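Local structure of EH1AB1 (Metagenome, 6I8F) at residues 79-89 / 121-132; 92-102 / 163-174. The protein probably hydrolyses carboxylic esters, as an alpha/beta-hydrolase-fold ester hydrolase recovered from a lake metagenome. One frame throughout, in Å; residues are numbered along the deposited sequence.

Contact 1: residues 79-89 / 121-132; sequences IRFRRYRPLGE and ANKSRCQVISID. With PEG (di(hydroxyethyl)ether), chain F.
Tyr84 packs tightly against strand 127-132. Its N bonds to Val128 O at 2.7 Å, while the ring turns its edge to the strand, CD1 3.4 Å from Val128 O and CE1 4.0 Å from Ser130 CB. The Tyr84 hydroxyl bonds Asp114 and, through a water, Ser130 OG. On the opposite face of this antiparallel pair, Phe81 CB rests on Ile129 CG2 and Ile131 CD1. Arg83 bends at its third torsion (chi3 -73°) and brings NH1 to a lone pair of Gln127 OE1 at 2.9 Å, the amide and guanidinium planes 56° apart; Gln127 NE2 is held by Phe162 O. Pro86 is buried too, its CB 3.3 Å from Ala121 O.

The ends carry the solvent side. Arg80 NH2 forms a salt bridge with Asp132 OD2 (2.6 Å), the oxygen over the guanidinium face, and a diethylene glycol bonds Asp132 through both hydroxyls. At the other end Leu87 N points almost straight at Asn122 OD1 (2.9 Å), while Asn122 ND2 bonds Glu63 O. Glu89 OE2 lies 3.6 Å from Arg125 CD, but Arg125 NH1 pairs with the terminal carboxylate of Thr329. Strand 66-73 borders strand 78-85, strand 94-100 flanks 127-132, and helix 114-124 covers the Tyr84 face.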
# COMPACT_ATOMS: atom_id res chain seq x y z
N ILE A 79 30.72 7.24 9.91
CA ILE A 79 29.28 7.04 9.94
C ILE A 79 29.02 5.70 10.62
O ILE A 79 29.54 4.69 10.20
CB ILE A 79 28.66 7.09 8.53
CG1 ILE A 79 28.93 8.43 7.85
CG2 ILE A 79 27.17 6.78 8.60
CD1 ILE A 79 28.72 8.39 6.35
N ARG A 80 28.22 5.74 11.69
CA ARG A 80 27.88 4.58 12.46
C ARG A 80 26.57 4.00 11.91
O ARG A 80 25.71 4.72 11.41
CB ARG A 80 27.79 4.96 13.93
CG ARG A 80 29.15 5.29 14.55
CD ARG A 80 29.00 5.83 15.96
NE ARG A 80 28.21 7.06 15.98
CZ ARG A 80 27.80 7.69 17.08
NH1 ARG A 80 28.12 7.22 18.27
NH2 ARG A 80 27.08 8.79 16.97
N PHE A 81 26.44 2.68 12.04
CA PHE A 81 25.22 2.00 11.63
C PHE A 81 24.85 0.96 12.69
O PHE A 81 25.69 0.54 13.50
CB PHE A 81 25.43 1.35 10.26
CG PHE A 81 26.55 0.34 10.23
CD1 PHE A 81 26.34 -0.95 10.69
CD2 PHE A 81 27.81 0.70 9.79
CE1 PHE A 81 27.38 -1.87 10.69
CE2 PHE A 81 28.84 -0.23 9.77
CZ PHE A 81 28.63 -1.51 10.24
N ARG A 82 23.58 0.54 12.65
CA ARG A 82 23.13 -0.59 13.42
C ARG A 82 22.31 -1.50 12.51
O ARG A 82 21.39 -1.04 11.84
CB ARG A 82 22.37 -0.10 14.65
CG ARG A 82 21.74 -1.23 15.46
CD ARG A 82 21.16 -0.72 16.75
NE ARG A 82 22.16 -0.12 17.61
CZ ARG A 82 21.87 0.70 18.62
NH1 ARG A 82 20.62 0.88 18.98
NH2 ARG A 82 22.84 1.35 19.24
N ARG A 83 22.71 -2.77 12.43
CA ARG A 83 22.05 -3.76 11.60
C ARG A 83 21.12 -4.59 12.48
O ARG A 83 21.49 -4.99 13.59
CB ARG A 83 23.03 -4.70 10.90
CG ARG A 83 24.20 -3.99 10.23
CD ARG A 83 24.85 -4.86 9.18
NE ARG A 83 25.64 -5.93 9.78
CZ ARG A 83 25.80 -7.14 9.26
NH1 ARG A 83 24.95 -7.61 8.36
NH2 ARG A 83 26.81 -7.89 9.66
N TYR A 84 19.91 -4.82 11.96
CA TYR A 84 18.92 -5.63 12.61
C TYR A 84 18.57 -6.82 11.71
O TYR A 84 18.13 -6.64 10.57
CB TYR A 84 17.66 -4.82 12.88
CG TYR A 84 17.85 -3.53 13.63
CD1 TYR A 84 18.18 -2.35 12.98
CD2 TYR A 84 17.62 -3.47 15.00
CE1 TYR A 84 18.30 -1.15 13.67
CE2 TYR A 84 17.74 -2.28 15.70
CZ TYR A 84 18.07 -1.11 15.03
OH TYR A 84 18.18 0.06 15.73
N ARG A 85 18.80 -8.04 12.22
CA ARG A 85 18.46 -9.26 11.51
C ARG A 85 17.08 -9.70 11.98
O ARG A 85 16.87 -9.84 13.18
CB ARG A 85 19.54 -10.31 11.76
CG ARG A 85 19.31 -11.62 11.03
CD ARG A 85 20.56 -12.47 10.96
NE ARG A 85 20.33 -13.57 10.05
CZ ARG A 85 20.62 -13.57 8.75
NH1 ARG A 85 21.43 -12.68 8.21
NH2 ARG A 85 20.08 -14.52 8.00
N PRO A 86 16.12 -9.93 11.06
CA PRO A 86 14.76 -10.32 11.45
C PRO A 86 14.72 -11.69 12.14
O PRO A 86 15.46 -12.60 11.76
CB PRO A 86 13.98 -10.38 10.12
CG PRO A 86 15.03 -10.46 9.03
CD PRO A 86 16.30 -9.86 9.60
N LEU A 87 13.87 -11.83 13.16
CA LEU A 87 13.56 -13.13 13.75
C LEU A 87 13.20 -14.13 12.66
O LEU A 87 12.39 -13.82 11.78
CB LEU A 87 12.38 -13.00 14.69
CG LEU A 87 12.68 -12.52 16.10
CD1 LEU A 87 11.40 -12.56 16.93
CD2 LEU A 87 13.78 -13.36 16.74
N GLY A 88 13.81 -15.32 12.73
CA GLY A 88 13.38 -16.49 11.98
C GLY A 88 14.04 -16.63 10.62
O GLY A 88 13.91 -17.69 10.01
N GLU A 89 14.71 -15.58 10.13
CA GLU A 89 15.34 -15.61 8.80
C GLU A 89 16.76 -16.17 8.94
O GLU A 89 17.57 -15.65 9.71
CB GLU A 89 15.35 -14.22 8.15
CG GLU A 89 13.97 -13.75 7.71
CD GLU A 89 13.28 -14.63 6.67
OE1 GLU A 89 13.84 -14.76 5.55
OE2 GLU A 89 12.19 -15.18 6.98
N ALA A 121 12.10 -4.77 10.67
CA ALA A 121 12.88 -5.95 10.28
C ALA A 121 12.03 -7.22 10.43
O ALA A 121 11.88 -7.98 9.47
CB ALA A 121 14.16 -6.04 11.08
N ASN A 122 11.45 -7.41 11.61
CA ASN A 122 10.68 -8.62 11.93
C ASN A 122 9.48 -8.77 10.98
O ASN A 122 9.23 -9.86 10.48
CB ASN A 122 10.23 -8.63 13.39
CG ASN A 122 11.36 -8.93 14.35
OD1 ASN A 122 12.42 -9.41 13.94
ND2 ASN A 122 11.16 -8.67 15.63
N LYS A 123 8.78 -7.67 10.70
CA LYS A 123 7.53 -7.69 9.95
C LYS A 123 7.82 -7.84 8.45
O LYS A 123 7.07 -8.49 7.75
CB LYS A 123 6.73 -6.42 10.21
CG LYS A 123 6.19 -6.29 11.63
CD LYS A 123 5.01 -7.18 11.90
CE LYS A 123 4.61 -7.14 13.36
NZ LYS A 123 3.40 -7.95 13.59
N SER A 124 8.92 -7.24 7.98
CA SER A 124 9.28 -7.27 6.58
C SER A 124 10.04 -8.55 6.21
O SER A 124 10.05 -8.92 5.04
CB SER A 124 10.08 -6.07 6.21
OG SER A 124 11.37 -6.15 6.78
N ARG A 125 10.69 -9.18 7.19
CA ARG A 125 11.66 -10.28 6.97
C ARG A 125 12.86 -9.75 6.19
O ARG A 125 13.57 -10.52 5.53
CB ARG A 125 11.02 -11.46 6.24
CG ARG A 125 9.75 -12.01 6.88
CD ARG A 125 9.30 -13.28 6.16
NE ARG A 125 8.01 -13.77 6.61
CZ ARG A 125 7.30 -14.74 6.02
NH1 ARG A 125 7.51 -15.09 4.76
NH2 ARG A 125 6.37 -15.37 6.72
N CYS A 126 13.08 -8.43 6.26
CA CYS A 126 14.22 -7.77 5.65
C CYS A 126 15.18 -7.31 6.74
O CYS A 126 14.75 -6.91 7.80
CB CYS A 126 13.79 -6.55 4.83
SG CYS A 126 12.78 -6.95 3.39
N GLN A 127 16.49 -7.41 6.47
CA GLN A 127 17.49 -6.72 7.28
C GLN A 127 17.18 -5.22 7.26
O GLN A 127 16.81 -4.70 6.22
CB GLN A 127 18.89 -6.97 6.72
CG GLN A 127 19.97 -6.21 7.47
CD GLN A 127 21.38 -6.63 7.13
OE1 GLN A 127 22.21 -6.79 8.02
NE2 GLN A 127 21.67 -6.77 5.85
N VAL A 128 17.31 -4.54 8.41
CA VAL A 128 17.31 -3.06 8.47
C VAL A 128 18.70 -2.59 8.94
O VAL A 128 19.32 -3.17 9.86
CB VAL A 128 16.18 -2.51 9.36
CG1 VAL A 128 16.20 -0.99 9.43
CG2 VAL A 128 14.82 -2.99 8.89
N ILE A 129 19.20 -1.55 8.28
CA ILE A 129 20.44 -0.90 8.68
C ILE A 129 20.15 0.58 8.89
O ILE A 129 19.96 1.30 7.91
CB ILE A 129 21.56 -1.10 7.64
CG1 ILE A 129 21.80 -2.59 7.37
CG2 ILE A 129 22.84 -0.41 8.11
CD1 ILE A 129 22.80 -2.85 6.26
N SER A 130 20.12 0.99 10.17
CA SER A 130 19.84 2.36 10.58
C SER A 130 21.14 3.18 10.59
O SER A 130 22.18 2.72 11.07
CB SER A 130 19.18 2.35 11.93
OG SER A 130 18.83 3.67 12.32
N ILE A 131 21.08 4.41 10.06
CA ILE A 131 22.27 5.19 9.78
C ILE A 131 22.31 6.39 10.73
O ILE A 131 21.32 7.12 10.89
CB ILE A 131 22.34 5.64 8.31
CG1 ILE A 131 22.29 4.47 7.33
CG2 ILE A 131 23.57 6.52 8.09
CD1 ILE A 131 23.39 3.47 7.48
N ASP A 132 23.50 6.60 11.31
CA ASP A 132 23.79 7.71 12.19
C ASP A 132 24.54 8.77 11.37
O ASP A 132 25.76 8.80 11.34
CB ASP A 132 24.58 7.22 13.40
CG ASP A 132 24.44 8.09 14.64
OD1 ASP A 132 23.71 9.11 14.59
OD2 ASP A 132 25.06 7.72 15.66
C1 PEG F . 28.56 9.82 13.97
O1 PEG F . 27.83 8.82 13.22
C2 PEG F . 28.19 11.22 13.50
O2 PEG F . 26.79 11.41 13.67
C3 PEG F . 26.44 12.01 14.92
C4 PEG F . 24.92 12.08 15.06
O4 PEG F . 24.40 11.23 16.11
O HOH W 1 17.55 2.89 14.62
O HOH W 2 10.41 -12.22 11.33
O HOH W 3 13.63 -12.73 4.01

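Contact 2: residues 92-102 / 163-174; sequences GLLPTLIYYHG and GADAARLAVGGD
Tyr99 lays its ring over Gly173 and reaches Asp174 at the end of strand 169-174. CG stands anti to the backbone N (chi1 -166°), which carries the ring over the glycines: CB leads to CG and CD2, both near Gly172 O, CE2 lies 3.7 Å from Gly173 CA, CZ and CE1 approach Asp174 OD1, and OH donates to that oxygen at 2.7 Å. Gly173 CA sits over one ring face as a CH-pi contact. OD1 is met from above the carboxylate plane and takes a second, weak bond from Gly102 N; His113 binds OD2. A phenylalanine here would probably leave Asp174 OD1 without its strong donor and the carboxylate freer to turn.

These are neighbouring parallel strands in the central sheet of the alpha/beta hydrolase fold, and 169-174 leads toward a probable nucleophile elbow that includes Gly173 and Ser175.

Mid-strand, Ala170 N bonds Thr96 O, and Ala170 O in turn accepts from Ile98 N. Leu97 CD1 touches Ala170 CB (3.8 Å) on one face; Ile98 and Tyr100 meet Val171 on the other. At the start, Pro95 CG lies 3.2 Å from Arg168 CZ, over the centre of the guanidinium, whose edge is held by Asp165. Leu94 O accepts Asp165 N and Thr96 OG1 from opposite faces of its carbonyl plane.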
# COMPACT_ATOMS: atom_id res chain seq x y z
N GLY A 92 21.64 -16.06 4.12
CA GLY A 92 22.87 -15.29 4.24
C GLY A 92 22.66 -13.83 3.86
O GLY A 92 22.79 -12.92 4.70
N LEU A 93 22.32 -13.61 2.59
CA LEU A 93 22.14 -12.28 2.04
C LEU A 93 20.64 -11.95 2.07
O LEU A 93 19.85 -12.63 1.43
CB LEU A 93 22.69 -12.24 0.61
CG LEU A 93 24.16 -12.61 0.46
CD1 LEU A 93 24.57 -12.60 -1.01
CD2 LEU A 93 25.05 -11.69 1.28
N LEU A 94 20.27 -10.92 2.83
CA LEU A 94 18.87 -10.56 2.97
C LEU A 94 18.57 -9.32 2.15
O LEU A 94 19.41 -8.41 2.06
CB LEU A 94 18.55 -10.30 4.44
CG LEU A 94 18.53 -11.52 5.34
CD1 LEU A 94 18.38 -11.10 6.79
CD2 LEU A 94 17.40 -12.47 4.94
N PRO A 95 17.34 -9.20 1.62
CA PRO A 95 16.85 -7.91 1.16
C PRO A 95 17.01 -6.98 2.38
O PRO A 95 16.82 -7.41 3.52
CB PRO A 95 15.38 -8.12 0.75
CG PRO A 95 15.14 -9.63 0.86
CD PRO A 95 16.32 -10.25 1.58
N THR A 96 17.40 -5.73 2.13
CA THR A 96 17.91 -4.86 3.18
C THR A 96 17.34 -3.45 3.00
O THR A 96 17.37 -2.92 1.90
CB THR A 96 19.45 -4.84 3.18
OG1 THR A 96 19.93 -6.14 3.50
CG2 THR A 96 20.02 -3.83 4.15
N LEU A 97 16.85 -2.88 4.09
CA LEU A 97 16.39 -1.49 4.11
C LEU A 97 17.43 -0.64 4.84
O LEU A 97 17.65 -0.83 6.04
CB LEU A 97 15.04 -1.42 4.82
CG LEU A 97 14.53 -0.01 5.15
CD1 LEU A 97 14.36 0.82 3.89
CD2 LEU A 97 13.21 -0.09 5.91
N ILE A 98 18.03 0.30 4.11
CA ILE A 98 18.83 1.35 4.70
C ILE A 98 17.89 2.46 5.18
O ILE A 98 17.22 3.10 4.37
CB ILE A 98 19.90 1.87 3.72
CG1 ILE A 98 20.84 0.74 3.31
CG2 ILE A 98 20.65 3.06 4.32
CD1 ILE A 98 21.49 0.93 1.97
N TYR A 99 17.89 2.67 6.50
CA TYR A 99 16.93 3.54 7.19
C TYR A 99 17.62 4.78 7.76
O TYR A 99 18.64 4.68 8.46
CB TYR A 99 16.21 2.79 8.31
CG TYR A 99 14.99 3.53 8.81
CD1 TYR A 99 15.08 4.47 9.83
CD2 TYR A 99 13.75 3.31 8.23
CE1 TYR A 99 13.96 5.17 10.25
CE2 TYR A 99 12.63 4.02 8.64
CZ TYR A 99 12.73 4.95 9.65
OH TYR A 99 11.62 5.64 10.06
N TYR A 100 17.02 5.93 7.48
CA TYR A 100 17.43 7.23 7.94
C TYR A 100 16.38 7.80 8.90
O TYR A 100 15.26 8.14 8.47
CB TYR A 100 17.60 8.17 6.75
CG TYR A 100 18.47 7.62 5.64
CD1 TYR A 100 19.84 7.46 5.82
CD2 TYR A 100 17.93 7.30 4.40
CE1 TYR A 100 20.65 6.99 4.80
CE2 TYR A 100 18.74 6.84 3.37
CZ TYR A 100 20.10 6.69 3.57
OH TYR A 100 20.90 6.23 2.55
N HIS A 101 16.73 7.90 10.18
CA HIS A 101 15.86 8.45 11.22
C HIS A 101 15.45 9.89 10.87
O HIS A 101 16.15 10.61 10.15
CB HIS A 101 16.54 8.39 12.60
CG HIS A 101 17.67 9.35 12.78
ND1 HIS A 101 17.46 10.70 13.04
CD2 HIS A 101 19.01 9.18 12.76
CE1 HIS A 101 18.62 11.31 13.14
NE2 HIS A 101 19.59 10.40 12.97
N GLY A 102 14.31 10.31 11.40
CA GLY A 102 13.86 11.69 11.32
C GLY A 102 14.39 12.51 12.48
O GLY A 102 15.12 11.98 13.35
N GLY A 163 25.81 -8.37 4.67
CA GLY A 163 24.85 -9.48 4.58
C GLY A 163 23.60 -9.09 3.81
O GLY A 163 22.48 -9.55 4.13
N ALA A 164 23.80 -8.26 2.78
CA ALA A 164 22.74 -7.67 1.99
C ALA A 164 22.75 -8.25 0.57
O ALA A 164 23.81 -8.36 -0.07
CB ALA A 164 22.89 -6.17 1.94
N ASP A 165 21.55 -8.55 0.09
CA ASP A 165 21.30 -8.86 -1.29
C ASP A 165 21.28 -7.55 -2.09
O ASP A 165 20.35 -6.73 -1.97
CB ASP A 165 20.00 -9.66 -1.41
CG ASP A 165 19.58 -9.95 -2.83
OD1 ASP A 165 20.35 -9.64 -3.75
OD2 ASP A 165 18.45 -10.46 -3.00
N ALA A 166 22.31 -7.38 -2.93
CA ALA A 166 22.57 -6.18 -3.72
C ALA A 166 21.45 -5.91 -4.73
O ALA A 166 21.28 -4.79 -5.18
CB ALA A 166 23.89 -6.35 -4.43
N ALA A 167 20.70 -6.95 -5.11
CA ALA A 167 19.54 -6.78 -5.98
C ALA A 167 18.33 -6.26 -5.20
O ALA A 167 17.36 -5.82 -5.81
CB ALA A 167 19.23 -8.08 -6.68
N ARG A 168 18.37 -6.30 -3.86
CA ARG A 168 17.21 -5.94 -3.04
C ARG A 168 17.65 -5.02 -1.89
O ARG A 168 17.55 -5.37 -0.72
CB ARG A 168 16.48 -7.20 -2.56
CG ARG A 168 15.78 -7.95 -3.68
CD ARG A 168 15.07 -9.22 -3.22
NE ARG A 168 16.02 -10.14 -2.62
CZ ARG A 168 15.71 -11.20 -1.88
NH1 ARG A 168 14.44 -11.54 -1.70
NH2 ARG A 168 16.69 -11.90 -1.31
N LEU A 169 18.08 -3.82 -2.27
CA LEU A 169 18.55 -2.78 -1.37
C LEU A 169 17.56 -1.62 -1.41
O LEU A 169 17.48 -0.93 -2.41
CB LEU A 169 19.93 -2.32 -1.87
CG LEU A 169 21.07 -2.38 -0.87
CD1 LEU A 169 21.16 -3.76 -0.23
CD2 LEU A 169 22.37 -2.02 -1.56
N ALA A 170 16.83 -1.40 -0.32
CA ALA A 170 15.90 -0.28 -0.22
C ALA A 170 16.55 0.85 0.57
O ALA A 170 17.47 0.62 1.36
CB ALA A 170 14.63 -0.74 0.45
N VAL A 171 16.01 2.05 0.41
CA VAL A 171 16.25 3.16 1.33
C VAL A 171 14.90 3.61 1.88
O VAL A 171 13.85 3.42 1.24
CB VAL A 171 16.98 4.34 0.66
CG1 VAL A 171 18.39 3.95 0.25
CG2 VAL A 171 16.20 4.91 -0.53
N GLY A 172 14.93 4.21 3.07
CA GLY A 172 13.73 4.70 3.66
C GLY A 172 14.02 5.54 4.88
O GLY A 172 15.13 5.60 5.36
N GLY A 173 12.99 6.20 5.36
CA GLY A 173 13.12 7.06 6.53
C GLY A 173 11.85 7.82 6.78
O GLY A 173 10.96 7.83 5.92
N ASP A 174 11.77 8.44 7.96
CA ASP A 174 10.61 9.20 8.39
C ASP A 174 10.97 10.70 8.38
O ASP A 174 12.04 11.08 8.84
CB ASP A 174 10.13 8.72 9.76
CG ASP A 174 11.15 8.84 10.88
OD1 ASP A 174 12.21 8.18 10.78
OD2 ASP A 174 10.87 9.60 11.85

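Contacts 1 and 2 belong to one sheet and meet where strand 127-132 lies beside strand 94-100: Leu97 N and O pair with Gln127 O and Ile129 N, both at 2.8 Å. Gln127 also ties them through NE2, which bonds Thr96 OG1. Contact 2 is the buried one, a parallel pair rich in glycine and apolar side chains, with helices 143-157 and 176-190 packed on it; helix 310-327 touches both contacts. Contact 1 is antiparallel, nearer the sheet margin and only partly buried; its arginines, carboxylates and waters reflect that place. The second subunit approaches contact 1 at Lys123 and Arg125, whereas contact 2 touches no other chain and runs toward the probable catalytic serine.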